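PDB 7L15: T cell receptor mu chain from Monodelphis domestica, which pairs with a gamma chain to form the marsupial gamma-mu T cell receptor, which probably takes part in antigen recognition on T cells. Local coordinates for residues A58-T70 against I77-L90. Numbering follows the deposited sequence.
Sequences APLWLTGLNSSST and ITSSREDNKNQIFL. With NAG (2-acetamido-2-deoxy-beta-D-glucopyranose), chain D.
Leu65 lies across the side chain of Arg81, its CD1 3.7 Å from Arg81 CD and about as close to the backbone carbon of Ser80. A chi1 of 76° places CG between the backbone N and the carbonyl carbon, and from there CD1 lies on the aliphatic part of the arginine while CD2 faces Ile88 CD1, 4.0 Å away. Beyond Leu65 the arginine bends at chi3, which puts its guanidinium against the turn after the strand, with Ser67 CA 3.8 Å above its plane, offset toward the rim. Two further partners hold it: NH1 is hydrogen-bonded to Lys44 O, and NE makes a salt bridge with Asp83 OD1, in which the hydrogen bond is weak, bent to 131°. Asn66, which carries the N-linked sugar on ND2, shapes this turn through OD1, which accepts from the backbone N of Ser68, an Asx turn, from that of Ser69, and from Ser68 OG.

Further back along the strand, Ser79 OG donates to Thr63 OG1 at 2.9 Å. Thr63 OG1 is also hydrogen-bonded to the carbonyl of Asp71, so a buried hydroxyl has two polar partners. The methyl of Thr63 turns to the apolar side, with CG2 3.6 Å from Leu90 CD1 and 3.7 Å from Ile77 CG2.

Strands 60-65 and 77-82 run in roughly the same direction, 29° apart, and meet through side chains. Strand 60-65 lies between 48-53 and 70-72, antiparallel to both, whereas 77-82 forms an antiparallel hairpin with 87-92: strand C' packs on the D-E hairpin across the edge of an immunoglobulin V-set beta sandwich.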
loop_
_atom_site.group_PDB
_atom_site.type_symbol
_atom_site.label_atom_id
_atom_site.label_comp_id
_atom_site.label_asym_id
_atom_site.label_seq_id
_atom_site.Cartn_x
_atom_site.Cartn_y
_atom_site.Cartn_z
ATOM N N ALA A 58 -4.758 -3.533 3.395
ATOM C CA ALA A 58 -5.958 -4.360 3.439
ATOM C C ALA A 58 -7.146 -3.576 2.894
ATOM O O ALA A 58 -7.325 -2.406 3.252
ATOM C CB ALA A 58 -6.238 -4.811 4.874
ATOM N N PRO A 59 -7.953 -4.164 2.008
ATOM C CA PRO A 59 -9.212 -3.528 1.626
ATOM C C PRO A 59 -10.014 -3.233 2.881
ATOM O O PRO A 59 -10.068 -4.047 3.802
ATOM C CB PRO A 59 -9.898 -4.584 0.756
ATOM C CG PRO A 59 -8.805 -5.415 0.217
ATOM C CD PRO A 59 -7.668 -5.369 1.219
ATOM N N LEU A 60 -10.638 -2.061 2.923
ATOM C CA LEU A 60 -11.251 -1.603 4.156
ATOM C C LEU A 60 -12.707 -1.234 3.909
ATOM O O LEU A 60 -13.016 -0.459 3.001
ATOM C CB LEU A 60 -10.472 -0.407 4.722
ATOM C CG LEU A 60 -10.749 0.051 6.159
ATOM C CD1 LEU A 60 -10.573 -1.086 7.162
ATOM C CD2 LEU A 60 -9.825 1.226 6.473
ATOM N N TRP A 61 -13.599 -1.785 4.716
ATOM C CA TRP A 61 -14.981 -1.339 4.691
ATOM C C TRP A 61 -15.081 0.106 5.180
ATOM O O TRP A 61 -14.467 0.482 6.178
ATOM C CB TRP A 61 -15.828 -2.259 5.559
ATOM C CG TRP A 61 -17.256 -1.854 5.667
ATOM C CD1 TRP A 61 -18.248 -2.116 4.779
ATOM C CD2 TRP A 61 -17.856 -1.119 6.741
ATOM N NE1 TRP A 61 -19.441 -1.594 5.232
ATOM C CE2 TRP A 61 -19.225 -0.974 6.434
ATOM C CE3 TRP A 61 -17.367 -0.569 7.929
ATOM C CZ2 TRP A 61 -20.116 -0.298 7.274
ATOM C CZ3 TRP A 61 -18.256 0.108 8.770
ATOM C CH2 TRP A 61 -19.616 0.233 8.435
ATOM N N LEU A 62 -15.866 0.919 4.471
ATOM C CA LEU A 62 -16.075 2.316 4.829
ATOM C C LEU A 62 -17.475 2.600 5.340
ATOM O O LEU A 62 -17.628 3.303 6.344
ATOM C CB LEU A 62 -15.812 3.225 3.626
ATOM C CG LEU A 62 -14.429 3.197 3.000
ATOM C CD1 LEU A 62 -14.420 4.197 1.881
ATOM C CD2 LEU A 62 -13.387 3.513 4.036
ATOM N N THR A 63 -18.499 2.109 4.640
ATOM C CA THR A 63 -19.895 2.415 4.930
ATOM C C THR A 63 -20.762 1.520 4.054
ATOM O O THR A 63 -20.294 0.965 3.061
ATOM C CB THR A 63 -20.217 3.895 4.675
ATOM O OG1 THR A 63 -21.623 4.129 4.835
ATOM C CG2 THR A 63 -19.800 4.299 3.287
ATOM N N GLY A 64 -22.029 1.367 4.449
ATOM C CA GLY A 64 -22.955 0.576 3.657
ATOM C C GLY A 64 -24.377 0.904 4.033
ATOM O O GLY A 64 -24.626 1.621 5.004
ATOM N N LEU A 65 -25.321 0.376 3.254
ATOM C CA LEU A 65 -26.714 0.702 3.528
ATOM C C LEU A 65 -27.641 -0.268 2.821
ATOM O O LEU A 65 -27.273 -0.915 1.833
ATOM C CB LEU A 65 -27.056 2.140 3.112
ATOM C CG LEU A 65 -27.248 2.483 1.632
ATOM C CD1 LEU A 65 -27.883 3.857 1.467
ATOM C CD2 LEU A 65 -25.944 2.424 0.868
ATOM N N ASN A 66 -28.842 -0.381 3.381
ATOM C CA ASN A 66 -29.989 -0.977 2.710
ATOM C C ASN A 66 -31.159 -0.019 2.928
ATOM O O ASN A 66 -30.987 1.147 3.309
ATOM C CB ASN A 66 -30.263 -2.406 3.202
ATOM C CG ASN A 66 -30.491 -2.491 4.706
ATOM O OD1 ASN A 66 -31.168 -1.653 5.304
ATOM N ND2 ASN A 66 -29.914 -3.524 5.321
ATOM N N SER A 67 -32.381 -0.505 2.697
ATOM C CA SER A 67 -33.540 0.375 2.747
ATOM C C SER A 67 -33.930 0.753 4.169
ATOM O O SER A 67 -34.666 1.727 4.343
ATOM C CB SER A 67 -34.753 -0.262 2.035
ATOM O OG SER A 67 -35.213 -1.412 2.722
ATOM N N SER A 68 -33.443 0.035 5.189
ATOM C CA SER A 68 -33.825 0.336 6.563
ATOM C C SER A 68 -32.695 0.886 7.430
ATOM O O SER A 68 -32.982 1.560 8.423
ATOM C CB SER A 68 -34.411 -0.911 7.248
ATOM O OG SER A 68 -33.468 -1.964 7.326
ATOM N N SER A 69 -31.434 0.635 7.091
ATOM C CA SER A 69 -30.337 0.994 7.980
ATOM C C SER A 69 -29.103 1.406 7.181
ATOM O O SER A 69 -28.925 1.033 6.014
ATOM C CB SER A 69 -29.995 -0.170 8.920
ATOM O OG SER A 69 -28.915 0.158 9.774
ATOM N N THR A 70 -28.236 2.174 7.844
ATOM C CA THR A 70 -26.920 2.511 7.311
ATOM C C THR A 70 -25.939 2.634 8.466
ATOM O O THR A 70 -26.324 2.896 9.606
ATOM C CB THR A 70 -26.929 3.816 6.506
ATOM O OG1 THR A 70 -25.646 4.016 5.908
ATOM C CG2 THR A 70 -27.248 5.016 7.406
ATOM N N ILE A 77 -17.805 10.070 7.190
ATOM C CA ILE A 77 -18.130 9.184 6.067
ATOM C C ILE A 77 -19.617 8.840 6.103
ATOM O O ILE A 77 -20.131 8.414 7.145
ATOM C CB ILE A 77 -17.300 7.894 6.136
ATOM C CG1 ILE A 77 -15.799 8.217 6.090
ATOM C CG2 ILE A 77 -17.752 6.879 5.042
ATOM C CD1 ILE A 77 -14.901 7.004 6.021
ATOM N N THR A 78 -20.311 9.005 4.974
ATOM C CA THR A 78 -21.723 8.626 4.900
ATOM C C THR A 78 -22.049 8.118 3.498
ATOM O O THR A 78 -21.315 8.350 2.536
ATOM C CB THR A 78 -22.681 9.786 5.257
ATOM O OG1 THR A 78 -22.391 10.913 4.434
ATOM C CG2 THR A 78 -22.561 10.215 6.733
ATOM N N SER A 79 -23.173 7.420 3.391
ATOM C CA SER A 79 -23.665 6.965 2.105
ATOM C C SER A 79 -25.168 7.207 2.040
ATOM O O SER A 79 -25.824 7.416 3.056
ATOM C CB SER A 79 -23.330 5.491 1.872
ATOM O OG SER A 79 -23.780 4.717 2.961
ATOM N N SER A 80 -25.710 7.200 0.829
ATOM C CA SER A 80 -27.131 7.467 0.655
ATOM C C SER A 80 -27.572 6.866 -0.669
ATOM O O SER A 80 -26.747 6.428 -1.481
ATOM C CB SER A 80 -27.422 8.970 0.704
ATOM O OG SER A 80 -26.671 9.648 -0.286
ATOM N N ARG A 81 -28.889 6.890 -0.889
ATOM C CA ARG A 81 -29.554 6.167 -1.966
ATOM C C ARG A 81 -30.491 7.073 -2.755
ATOM O O ARG A 81 -31.168 7.932 -2.184
ATOM C CB ARG A 81 -30.364 5.011 -1.405
ATOM C CG ARG A 81 -29.849 3.668 -1.807
ATOM C CD ARG A 81 -30.425 2.573 -0.935
ATOM N NE ARG A 81 -31.864 2.425 -1.096
ATOM C CZ ARG A 81 -32.496 1.252 -1.078
ATOM N NH1 ARG A 81 -31.803 0.134 -0.927
ATOM N NH2 ARG A 81 -33.818 1.197 -1.215
ATOM N N GLU A 82 -30.552 6.845 -4.067
ATOM C CA GLU A 82 -31.514 7.493 -4.959
ATOM C C GLU A 82 -32.305 6.388 -5.658
ATOM O O GLU A 82 -31.822 5.789 -6.625
ATOM C CB GLU A 82 -30.807 8.398 -5.960
ATOM C CG GLU A 82 -31.710 8.970 -7.045
ATOM C CD GLU A 82 -32.295 10.313 -6.673
ATOM O OE1 GLU A 82 -33.249 10.753 -7.352
ATOM O OE2 GLU A 82 -31.795 10.927 -5.706
ATOM N N ASP A 83 -33.525 6.128 -5.182
ATOM C CA ASP A 83 -34.233 4.907 -5.577
ATOM C C ASP A 83 -34.723 4.959 -7.017
ATOM O O ASP A 83 -34.637 3.959 -7.735
ATOM C CB ASP A 83 -35.399 4.640 -4.632
ATOM C CG ASP A 83 -34.936 4.126 -3.294
ATOM O OD1 ASP A 83 -33.709 4.005 -3.106
ATOM O OD2 ASP A 83 -35.791 3.844 -2.431
ATOM N N ASN A 84 -35.242 6.100 -7.468
ATOM C CA ASN A 84 -35.759 6.114 -8.832
ATOM C C ASN A 84 -34.652 5.972 -9.873
ATOM O O ASN A 84 -34.955 5.682 -11.037
ATOM C CB ASN A 84 -36.613 7.374 -9.090
ATOM C CG ASN A 84 -35.865 8.683 -8.853
ATOM O OD1 ASN A 84 -34.635 8.727 -8.820
ATOM N ND2 ASN A 84 -36.620 9.764 -8.699
ATOM N N LYS A 85 -33.385 6.117 -9.476
ATOM C CA LYS A 85 -32.264 6.003 -10.394
ATOM C C LYS A 85 -31.370 4.800 -10.104
ATOM O O LYS A 85 -30.398 4.583 -10.833
ATOM C CB LYS A 85 -31.440 7.306 -10.372
ATOM C CG LYS A 85 -31.737 8.271 -11.535
ATOM C CD LYS A 85 -31.368 9.724 -11.204
ATOM C CE LYS A 85 -31.214 10.589 -12.464
ATOM N NZ LYS A 85 -29.990 11.472 -12.428
ATOM N N ASN A 86 -31.668 4.008 -9.067
ATOM C CA ASN A 86 -30.867 2.829 -8.728
ATOM C C ASN A 86 -29.395 3.188 -8.472
ATOM O O ASN A 86 -28.478 2.468 -8.870
ATOM C CB ASN A 86 -30.979 1.757 -9.816
ATOM C CG ASN A 86 -32.338 1.054 -9.832
ATOM O OD1 ASN A 86 -33.297 1.490 -9.204
ATOM N ND2 ASN A 86 -32.409 -0.056 -10.555
ATOM N N GLN A 87 -29.157 4.288 -7.774
ATOM C CA GLN A 87 -27.803 4.722 -7.452
ATOM C C GLN A 87 -27.606 4.767 -5.943
ATOM O O GLN A 87 -28.564 4.962 -5.189
ATOM C CB GLN A 87 -27.516 6.109 -8.041
ATOM C CG GLN A 87 -27.754 6.210 -9.543
ATOM C CD GLN A 87 -27.925 7.650 -9.981
ATOM O OE1 GLN A 87 -28.392 8.487 -9.211
ATOM N NE2 GLN A 87 -27.541 7.948 -11.214
ATOM N N ILE A 88 -26.357 4.566 -5.500
ATOM C CA ILE A 88 -25.959 4.916 -4.140
ATOM C C ILE A 88 -24.745 5.825 -4.214
ATOM O O ILE A 88 -23.973 5.791 -5.174
ATOM C CB ILE A 88 -25.636 3.714 -3.226
ATOM C CG1 ILE A 88 -24.245 3.142 -3.528
ATOM C CG2 ILE A 88 -26.707 2.663 -3.333
ATOM C CD1 ILE A 88 -23.648 2.388 -2.357
ATOM N N PHE A 89 -24.584 6.638 -3.175
ATOM C CA PHE A 89 -23.555 7.664 -3.125
ATOM C C PHE A 89 -22.676 7.478 -1.903
ATOM O O PHE A 89 -23.073 6.855 -0.915
ATOM C CB PHE A 89 -24.166 9.052 -3.114
ATOM C CG PHE A 89 -25.135 9.269 -4.222
ATOM C CD1 PHE A 89 -26.468 8.886 -4.079
ATOM C CD2 PHE A 89 -24.716 9.819 -5.427
ATOM C CE1 PHE A 89 -27.367 9.061 -5.112
ATOM C CE2 PHE A 89 -25.611 9.995 -6.474
ATOM C CZ PHE A 89 -26.941 9.621 -6.315
ATOM N N LEU A 90 -21.461 8.000 -2.007
ATOM C CA LEU A 90 -20.520 8.042 -0.904
ATOM C C LEU A 90 -20.139 9.490 -0.657
ATOM O O LEU A 90 -19.937 10.262 -1.600
ATOM C CB LEU A 90 -19.278 7.205 -1.208
ATOM C CG LEU A 90 -18.081 7.349 -0.271
ATOM C CD1 LEU A 90 -18.393 6.710 1.044
ATOM C CD2 LEU A 90 -16.828 6.703 -0.862
HETATM C C1 NAG D . -30.029 -3.795 6.736
HETATM C C2 NAG D . -30.949 -5.020 6.949
HETATM C C3 NAG D . -31.030 -5.387 8.432
HETATM C C4 NAG D . -29.632 -5.553 9.008
HETATM C C5 NAG D . -28.863 -4.257 8.785
HETATM C C6 NAG D . -27.465 -4.262 9.360
HETATM C C7 NAG D . -32.708 -5.281 5.253
HETATM C C8 NAG D . -34.089 -4.883 4.830
HETATM N N2 NAG D . -32.275 -4.762 6.407
HETATM O O3 NAG D . -31.765 -6.594 8.603
HETATM O O4 NAG D . -29.690 -5.881 10.391
HETATM O O5 NAG D . -28.748 -4.025 7.373
HETATM O O6 NAG D . -26.646 -5.257 8.766
HETATM O O7 NAG D . -32.016 -6.042 4.583
#